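Local structure of glutathione peroxidase (Hypocrea jecorina, 6VPD) at residues 50-55 with 86-91; 69-74 with 116-121; 75-80 with 182-187. The protein probably reduces hydroperoxides to the corresponding alcohols, drawing its reducing power from thioredoxin, as a thiol peroxidase of the glutathione peroxidase family. One frame throughout, in Å; residues are numbered along the deposited sequence.

The three contacts illustrate how chemistry changes with place in a thioredoxin fold. Interaction 1 is the wholly buried core, its centre about 4 Å from that of the chain: two parallel strands joined by regular backbone bonds and lined with apolar, mostly aliphatic side chains. Interactions 2 and 3 both use helix 64-80, which links those strands in sequence, and lie farther out. In interaction 2, partly buried, a carboxylate and a tyrosine of the helix meet a backbone N-H and a phenylalanine of a loop; that loop also bonds to strand 85-92 at Gly89. Interaction 3, about 15 Å from the chain centre, sets the end of the helix against helix 176-188 almost purely through isoleucines, with one exposed glutamate at its margin.

Interaction 1. Residues 50-55 with 86-91; sequences KVVLVV and VVLGFP
Val52 fits its two methyl groups between Val86 and Leu88 of the adjoining strand: CG2 lies alongside Val86 CG1 at 3.8 Å, while CG1 reaches on to Leu88 CG at 4.0 Å. CG1 leans that way because it stands opposite the backbone N (chi1 -173°), which carries it forward along the strand. Val54, two residues on and with nearly the same torsion, turns CG1 to the Phe90 ring, meeting CE1 at 3.8 Å from an oblique direction. On the other face of the sheet lie Leu53, Val55 and Val87. Val55 CG1 drops into the hollow left by Gly89, 3.8 Å from its CA, with Val87 CG1 4.3 Å away, and Val87 CG2 borders Leu53 CB.

Between these two layers of side chains the backbones run nearly parallel, their axes 20° apart. Five N-H to C=O bonds alternate between the strands, from Val86 N to Val51 O at one end to Phe90 N to Val55 O, 2.8 Å, at the other. Val55 O also lies near the plane of the Phe90 ring, at its edge.

The pair forms the two strands of the beta-alpha-beta unit whose connecting helix is 64-80. Helix 133-141 covers the side bearing Val54 and Phe90, through Tyr135, Leu138 and Leu134; helix 176-188 reaches Leu53 through Ile179, and strand 157-160 flanks strand 51-58, bonding to Val52 and Val54.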
loop_
_atom_site.group_PDB
_atom_site.type_symbol
_atom_site.label_atom_id
_atom_site.label_comp_id
_atom_site.label_asym_id
_atom_site.label_seq_id
_atom_site.Cartn_x
_atom_site.Cartn_y
_atom_site.Cartn_z
ATOM N N LYS A 50 18.917 19.253 10.443
ATOM C CA LYS A 50 18.637 18.976 9.045
ATOM C C LYS A 50 17.262 18.339 8.914
ATOM O O LYS A 50 16.650 17.904 9.894
ATOM C CB LYS A 50 19.694 18.050 8.433
ATOM C CG LYS A 50 21.124 18.351 8.841
ATOM C CD LYS A 50 21.646 19.602 8.165
ATOM C CE LYS A 50 23.168 19.651 8.197
ATOM N NZ LYS A 50 23.730 18.529 7.417
ATOM N N VAL A 51 16.777 18.283 7.675
ATOM C CA VAL A 51 15.503 17.653 7.354
ATOM C C VAL A 51 15.811 16.241 6.889
ATOM O O VAL A 51 16.629 16.050 5.983
ATOM C CB VAL A 51 14.739 18.455 6.283
ATOM C CG1 VAL A 51 13.452 17.755 5.873
ATOM C CG2 VAL A 51 14.442 19.857 6.798
ATOM N N VAL A 52 15.185 15.253 7.527
ATOM C CA VAL A 52 15.485 13.839 7.325
ATOM C C VAL A 52 14.214 13.113 6.883
ATOM O O VAL A 52 13.142 13.290 7.479
ATOM C CB VAL A 52 16.050 13.183 8.603
ATOM C CG1 VAL A 52 16.500 11.754 8.301
ATOM C CG2 VAL A 52 17.187 14.000 9.199
ATOM N N LEU A 53 14.339 12.286 5.851
ATOM C CA LEU A 53 13.249 11.445 5.394
ATOM C C LEU A 53 13.642 10.001 5.666
ATOM O O LEU A 53 14.636 9.512 5.118
ATOM C CB LEU A 53 12.952 11.674 3.913
ATOM C CG LEU A 53 11.737 10.837 3.489
ATOM C CD1 LEU A 53 10.405 11.471 3.943
ATOM C CD2 LEU A 53 11.737 10.526 2.023
ATOM N N VAL A 54 12.877 9.329 6.523
ATOM C CA VAL A 54 13.190 7.984 6.982
ATOM C C VAL A 54 12.284 7.056 6.208
ATOM O O VAL A 54 11.077 7.297 6.119
ATOM C CB VAL A 54 12.973 7.835 8.501
ATOM C CG1 VAL A 54 13.131 6.393 8.924
ATOM C CG2 VAL A 54 13.929 8.724 9.297
ATOM N N VAL A 55 12.861 6.032 5.597
ATOM C CA VAL A 55 12.093 5.107 4.778
ATOM C C VAL A 55 12.620 3.694 5.037
ATOM O O VAL A 55 13.834 3.486 5.128
ATOM C CB VAL A 55 12.149 5.504 3.288
ATOM C CG1 VAL A 55 13.539 5.355 2.751
ATOM C CG2 VAL A 55 11.179 4.676 2.460
ATOM N N VAL A 86 18.703 14.812 4.114
ATOM C CA VAL A 86 19.249 13.464 3.995
ATOM C C VAL A 86 18.109 12.444 3.998
ATOM O O VAL A 86 17.109 12.608 4.706
ATOM C CB VAL A 86 20.266 13.169 5.119
ATOM C CG1 VAL A 86 19.716 13.576 6.457
ATOM C CG2 VAL A 86 20.640 11.705 5.141
ATOM N N VAL A 87 18.258 11.403 3.184
ATOM C CA VAL A 87 17.346 10.271 3.136
ATOM C C VAL A 87 18.044 9.081 3.785
ATOM O O VAL A 87 19.187 8.754 3.431
ATOM C CB VAL A 87 16.941 9.951 1.686
ATOM C CG1 VAL A 87 16.092 8.675 1.614
ATOM C CG2 VAL A 87 16.221 11.150 1.052
ATOM N N LEU A 88 17.373 8.454 4.750
ATOM C CA LEU A 88 17.898 7.279 5.440
ATOM C C LEU A 88 17.006 6.095 5.097
ATOM O O LEU A 88 15.842 6.045 5.520
ATOM C CB LEU A 88 17.964 7.506 6.955
ATOM C CG LEU A 88 18.876 8.646 7.419
ATOM C CD1 LEU A 88 19.053 8.664 8.947
ATOM C CD2 LEU A 88 20.233 8.567 6.740
ATOM N N GLY A 89 17.534 5.150 4.325
ATOM C CA GLY A 89 16.820 3.910 4.055
ATOM C C GLY A 89 17.222 2.848 5.064
ATOM O O GLY A 89 18.395 2.698 5.383
ATOM N N PHE A 90 16.234 2.120 5.570
ATOM C CA PHE A 90 16.476 1.042 6.531
ATOM C C PHE A 90 15.901 -0.238 5.957
ATOM O O PHE A 90 14.662 -0.378 5.885
ATOM C CB PHE A 90 15.845 1.305 7.897
ATOM C CG PHE A 90 16.432 2.453 8.647
ATOM C CD1 PHE A 90 16.086 3.757 8.325
ATOM C CD2 PHE A 90 17.288 2.230 9.713
ATOM C CE1 PHE A 90 16.623 4.827 9.035
ATOM C CE2 PHE A 90 17.831 3.293 10.436
ATOM C CZ PHE A 90 17.502 4.589 10.098
ATOM N N PRO A 91 16.729 -1.194 5.570
ATOM C CA PRO A 91 16.208 -2.449 5.022
ATOM C C PRO A 91 15.374 -3.201 6.042
ATOM O O PRO A 91 15.623 -3.148 7.250
ATOM C CB PRO A 91 17.475 -3.222 4.659
ATOM C CG PRO A 91 18.532 -2.177 4.528
ATOM C CD PRO A 91 18.194 -1.120 5.511
#

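Interaction 2. Residues 69-74 with 116-121; sequences NLESVY and VTFPVM
Thr117 N donates to Glu71 OE2 over 2.7 Å, a fairly straight bond (161°) that reaches the oxygen from above the carboxylate plane. Glu71 gets there by bending: CG extends opposite its own backbone N, then the chain folds at chi2 (62°), which brings the carboxylate to the backbone N of Thr117; the two side chains cross at about a right angle. The same OE2 rests 3.4 Å from Phe118 CD2, placed obliquely to that ring.

This is where the loop between strand 85-92 and helix 133-141 closes over the crossover helix 64-80 of the thioredoxin fold. Val116, in this loop, has its side chain about 11 Å from that of Cys61, the predicted active-site residue.

Aromatic groups carry the rest. Phe118 turns its edge to the face of Tyr74, with ring centroids 5.9 Å apart and planes at 85°, and its CB sits almost over the centre of the tyrosine ring, 3.9 Å from the centroid of Tyr74 in a CH-pi contact. An alanine replacing Tyr74 is likely to leave Phe118 CB without its aromatic platform and open a gap beside Val87, against which both rings pack. Along the helix, Leu70 CB touches Phe118 CE2 at 4.2 Å, and Val116 CG2 covers one face of the phenylalanine ring.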
loop_
_atom_site.group_PDB
_atom_site.type_symbol
_atom_site.label_atom_id
_atom_site.label_comp_id
_atom_site.label_asym_id
_atom_site.label_seq_id
_atom_site.Cartn_x
_atom_site.Cartn_y
_atom_site.Cartn_z
ATOM N N ASN A 69 12.315 6.610 -7.713
ATOM C CA ASN A 69 11.593 7.804 -7.281
ATOM C C ASN A 69 12.215 8.430 -6.034
ATOM O O ASN A 69 12.279 9.663 -5.919
ATOM C CB ASN A 69 10.131 7.462 -7.025
ATOM C CG ASN A 69 9.363 7.229 -8.303
ATOM O OD1 ASN A 69 8.640 6.242 -8.441
ATOM N ND2 ASN A 69 9.518 8.142 -9.251
ATOM N N LEU A 70 12.664 7.603 -5.084
ATOM C CA LEU A 70 13.315 8.144 -3.895
ATOM C C LEU A 70 14.708 8.665 -4.210
ATOM O O LEU A 70 15.146 9.661 -3.623
ATOM C CB LEU A 70 13.368 7.103 -2.762
ATOM C CG LEU A 70 12.031 6.932 -2.020
ATOM C CD1 LEU A 70 11.667 5.481 -1.740
ATOM C CD2 LEU A 70 12.010 7.778 -0.740
ATOM N N GLU A 71 15.428 8.020 -5.129
ATOM C CA GLU A 71 16.665 8.621 -5.614
ATOM C C GLU A 71 16.403 9.944 -6.338
ATOM O O GLU A 71 17.204 10.879 -6.235
ATOM C CB GLU A 71 17.391 7.637 -6.522
ATOM C CG GLU A 71 18.748 8.099 -6.984
ATOM C CD GLU A 71 19.726 8.304 -5.846
ATOM O OE1 GLU A 71 20.720 9.041 -6.036
ATOM O OE2 GLU A 71 19.519 7.722 -4.760
ATOM N N SER A 72 15.270 10.055 -7.036
ATOM C CA SER A 72 14.968 11.251 -7.813
ATOM C C SER A 72 14.646 12.448 -6.917
ATOM O O SER A 72 15.172 13.545 -7.125
ATOM C CB SER A 72 13.819 10.950 -8.777
ATOM O OG SER A 72 13.304 12.135 -9.352
ATOM N N VAL A 73 13.780 12.265 -5.918
ATOM C CA VAL A 73 13.490 13.347 -4.976
ATOM C C VAL A 73 14.752 13.771 -4.227
ATOM O O VAL A 73 14.921 14.945 -3.890
ATOM C CB VAL A 73 12.367 12.916 -4.006
ATOM C CG1 VAL A 73 12.021 14.041 -3.032
ATOM C CG2 VAL A 73 11.134 12.511 -4.780
ATOM N N TYR A 74 15.666 12.836 -3.985
ATOM C CA TYR A 74 16.893 13.145 -3.248
ATOM C C TYR A 74 17.890 13.919 -4.093
ATOM O O TYR A 74 18.610 14.775 -3.573
ATOM C CB TYR A 74 17.546 11.861 -2.757
ATOM C CG TYR A 74 18.857 12.060 -2.043
ATOM C CD1 TYR A 74 18.916 12.740 -0.829
ATOM C CD2 TYR A 74 20.033 11.527 -2.560
ATOM C CE1 TYR A 74 20.110 12.896 -0.162
ATOM C CE2 TYR A 74 21.232 11.674 -1.899
ATOM C CZ TYR A 74 21.269 12.357 -0.704
ATOM O OH TYR A 74 22.472 12.504 -0.055
ATOM N N VAL A 116 20.874 3.633 -5.605
ATOM C CA VAL A 116 20.583 4.854 -4.874
ATOM C C VAL A 116 21.892 5.414 -4.340
ATOM O O VAL A 116 22.893 4.708 -4.227
ATOM C CB VAL A 116 19.577 4.631 -3.721
ATOM C CG1 VAL A 116 18.456 3.707 -4.164
ATOM C CG2 VAL A 116 20.281 4.100 -2.486
ATOM N N THR A 117 21.877 6.706 -4.014
ATOM C CA THR A 117 23.056 7.366 -3.461
ATOM C C THR A 117 22.911 7.793 -2.005
ATOM O O THR A 117 23.931 8.031 -1.355
ATOM C CB THR A 117 23.428 8.599 -4.302
ATOM O OG1 THR A 117 22.252 9.373 -4.566
ATOM C CG2 THR A 117 24.052 8.177 -5.622
ATOM N N PHE A 118 21.684 7.890 -1.476
ATOM C CA PHE A 118 21.498 8.266 -0.082
ATOM C C PHE A 118 21.943 7.132 0.829
ATOM O O PHE A 118 21.999 5.972 0.408
ATOM C CB PHE A 118 20.040 8.626 0.206
ATOM C CG PHE A 118 19.038 7.634 -0.314
ATOM C CD1 PHE A 118 18.708 6.508 0.426
ATOM C CD2 PHE A 118 18.392 7.854 -1.531
ATOM C CE1 PHE A 118 17.770 5.597 -0.047
ATOM C CE2 PHE A 118 17.455 6.956 -2.013
ATOM C CZ PHE A 118 17.142 5.820 -1.270
ATOM N N PRO A 119 22.286 7.447 2.078
ATOM C CA PRO A 119 22.730 6.397 3.005
ATOM C C PRO A 119 21.658 5.330 3.199
ATOM O O PRO A 119 20.495 5.631 3.493
ATOM C CB PRO A 119 23.009 7.158 4.309
ATOM C CG PRO A 119 23.235 8.600 3.876
ATOM C CD PRO A 119 22.372 8.798 2.663
ATOM N N VAL A 120 22.063 4.073 3.045
ATOM C CA VAL A 120 21.231 2.923 3.379
ATOM C C VAL A 120 21.845 2.232 4.593
ATOM O O VAL A 120 23.055 1.978 4.627
ATOM C CB VAL A 120 21.091 1.964 2.185
ATOM C CG1 VAL A 120 20.651 0.602 2.650
ATOM C CG2 VAL A 120 20.096 2.540 1.177
ATOM N N MET A 121 21.015 1.935 5.586
ATOM C CA MET A 121 21.490 1.607 6.920
ATOM C C MET A 121 21.441 0.100 7.171
ATOM O O MET A 121 21.036 -0.700 6.320
ATOM C CB MET A 121 20.670 2.380 7.963
ATOM C CG MET A 121 20.842 3.893 7.860
ATOM S SD MET A 121 22.486 4.393 8.420
ATOM C CE MET A 121 22.597 6.089 7.867
#

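Interaction 3. Residues 75-80 with 182-187; sequences QAIKKE and KIIEAI
Ile77 projects from the last turns of helix 64-80 against a cluster of three isoleucines, Ile183, Ile184 and Ile187, on helix 176-188. The pair belongs to the thioredoxin fold, in which the helix that follows the first strand of the beta-alpha-beta unit and the C-terminal helix lie together on one face of the central sheet. Here they run in broadly the same direction, 28° apart between the short segments.

Apolar contacts make up nearly all of the interface. The axes of the two segments come no nearer than 11.5 Å, a gap that side chains must bridge. Ile77 does this with both arms. Its CG1 arm, set beside the backbone N (chi1 -62°) and then extended, brings CD1 to Ile183, where it meets CG2 at 3.6 Å and CD1 at 3.7 Å. The shorter branch, CG2, opposite the backbone N, meets Ile187 CD1 at 3.5 Å. Ile77 CG1 and Ile184 CG1 are more loosely in contact, at 4.4 Å. Phe85 of strand 85-92 touches Ile77, Ile183 and Ile187 alike, and so ties this seam to the sheet, while Val51 of the neighbouring strand packs on Ile187.

Polar groups contribute little between the segments. The backbone bonds remain within each helix, such as Glu80 N to Ala76 O and Ile187 N to Ile183 O, and the carbonyl of Ile187 also accepts a bond from Arg162. At the exposed border, Glu80 bends at chi2 and comes across Ile184 at about a right angle, its OE2 resting 3.8 Å from Ile184 CD1.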
loop_
_atom_site.group_PDB
_atom_site.type_symbol
_atom_site.label_atom_id
_atom_site.label_comp_id
_atom_site.label_asym_id
_atom_site.label_seq_id
_atom_site.Cartn_x
_atom_site.Cartn_y
_atom_site.Cartn_z
ATOM N N GLN A 75 17.998 13.593 -5.386
ATOM C CA GLN A 75 18.853 14.398 -6.253
ATOM C C GLN A 75 18.295 15.807 -6.396
ATOM O O GLN A 75 19.031 16.787 -6.240
ATOM C CB GLN A 75 19.022 13.743 -7.626
ATOM C CG GLN A 75 19.623 12.361 -7.609
ATOM C CD GLN A 75 21.068 12.330 -7.139
ATOM O OE1 GLN A 75 21.648 13.355 -6.771
ATOM N NE2 GLN A 75 21.663 11.143 -7.150
ATOM N N ALA A 76 16.996 15.922 -6.696
ATOM C CA ALA A 76 16.317 17.204 -6.818
ATOM C C ALA A 76 16.662 18.113 -5.645
ATOM O O ALA A 76 17.432 19.067 -5.793
ATOM C CB ALA A 76 14.808 16.996 -6.897
ATOM N N ILE A 77 16.138 17.793 -4.460
ATOM C CA ILE A 77 16.341 18.642 -3.293
ATOM C C ILE A 77 17.822 18.815 -2.961
ATOM O O ILE A 77 18.216 19.843 -2.399
ATOM C CB ILE A 77 15.535 18.063 -2.118
ATOM C CG1 ILE A 77 14.050 18.077 -2.473
ATOM C CG2 ILE A 77 15.785 18.843 -0.833
ATOM C CD1 ILE A 77 13.244 17.127 -1.640
ATOM N N LYS A 78 18.672 17.840 -3.303
ATOM C CA LYS A 78 20.113 18.039 -3.123
ATOM C C LYS A 78 20.616 19.234 -3.937
ATOM O O LYS A 78 21.434 20.031 -3.453
ATOM C CB LYS A 78 20.881 16.769 -3.500
ATOM C CG LYS A 78 22.014 16.420 -2.549
ATOM C CD LYS A 78 22.584 15.035 -2.830
ATOM C CE LYS A 78 23.669 15.094 -3.891
ATOM N NZ LYS A 78 24.789 15.983 -3.449
ATOM N N LYS A 79 20.127 19.383 -5.173
ATOM C CA LYS A 79 20.514 20.515 -6.008
ATOM C C LYS A 79 20.036 21.832 -5.400
ATOM O O LYS A 79 20.839 22.720 -5.096
ATOM C CB LYS A 79 19.954 20.335 -7.421
ATOM C CG LYS A 79 20.458 19.083 -8.143
ATOM C CD LYS A 79 19.696 18.833 -9.457
ATOM C CE LYS A 79 20.296 17.664 -10.250
ATOM N NZ LYS A 79 19.550 17.383 -11.519
ATOM N N GLU A 80 18.718 21.966 -5.216
ATOM C CA GLU A 80 18.134 23.167 -4.623
ATOM C C GLU A 80 18.769 23.531 -3.281
ATOM O O GLU A 80 19.007 24.707 -3.000
ATOM C CB GLU A 80 16.630 22.968 -4.429
ATOM C CG GLU A 80 15.876 22.557 -5.672
ATOM C CD GLU A 80 14.606 23.362 -5.855
ATOM O OE1 GLU A 80 14.676 24.420 -6.522
ATOM O OE2 GLU A 80 13.543 22.949 -5.331
ATOM N N LYS A 182 6.388 19.368 1.169
ATOM C CA LYS A 182 6.534 19.307 2.623
ATOM C C LYS A 182 8.005 19.314 3.040
ATOM O O LYS A 182 8.363 19.917 4.062
ATOM C CB LYS A 182 5.838 18.066 3.172
ATOM C CG LYS A 182 4.331 18.153 3.166
ATOM C CD LYS A 182 3.780 18.967 4.317
ATOM C CE LYS A 182 4.500 18.660 5.620
ATOM N NZ LYS A 182 4.212 19.741 6.596
ATOM N N ILE A 183 8.869 18.629 2.281
ATOM C CA ILE A 183 10.298 18.665 2.576
ATOM C C ILE A 183 10.802 20.090 2.509
ATOM O O ILE A 183 11.393 20.609 3.465
ATOM C CB ILE A 183 11.087 17.763 1.611
ATOM C CG1 ILE A 183 10.820 16.294 1.907
ATOM C CG2 ILE A 183 12.577 18.043 1.763
ATOM C CD1 ILE A 183 10.873 15.442 0.677
ATOM N N ILE A 184 10.559 20.748 1.373
ATOM C CA ILE A 184 11.097 22.082 1.114
ATOM C C ILE A 184 10.582 23.108 2.131
ATOM O O ILE A 184 11.333 23.998 2.556
ATOM C CB ILE A 184 10.780 22.445 -0.351
ATOM C CG1 ILE A 184 11.739 21.681 -1.267
ATOM C CG2 ILE A 184 10.840 23.938 -0.604
ATOM C CD1 ILE A 184 11.250 21.560 -2.689
ATOM N N GLU A 185 9.325 22.975 2.577
ATOM C CA GLU A 185 8.847 23.773 3.707
ATOM C C GLU A 185 9.627 23.464 4.985
ATOM O O GLU A 185 9.989 24.380 5.733
ATOM C CB GLU A 185 7.353 23.539 3.926
ATOM C CG GLU A 185 6.673 24.365 5.055
ATOM C CD GLU A 185 7.246 25.788 5.306
ATOM O OE1 GLU A 185 8.175 25.948 6.126
ATOM O OE2 GLU A 185 6.765 26.767 4.684
ATOM N N ALA A 186 9.889 22.181 5.268
ATOM C CA ALA A 186 10.706 21.894 6.440
ATOM C C ALA A 186 12.083 22.527 6.303
ATOM O O ALA A 186 12.635 23.010 7.298
ATOM C CB ALA A 186 10.822 20.392 6.682
ATOM N N ILE A 187 12.615 22.605 5.073
ATOM C CA ILE A 187 13.959 23.148 4.863
ATOM C C ILE A 187 13.976 24.664 5.069
ATOM O O ILE A 187 14.899 25.208 5.692
ATOM C CB ILE A 187 14.483 22.755 3.466
ATOM C CG1 ILE A 187 14.824 21.268 3.419
ATOM C CG2 ILE A 187 15.710 23.605 3.066
ATOM C CD1 ILE A 187 15.131 20.780 2.027
#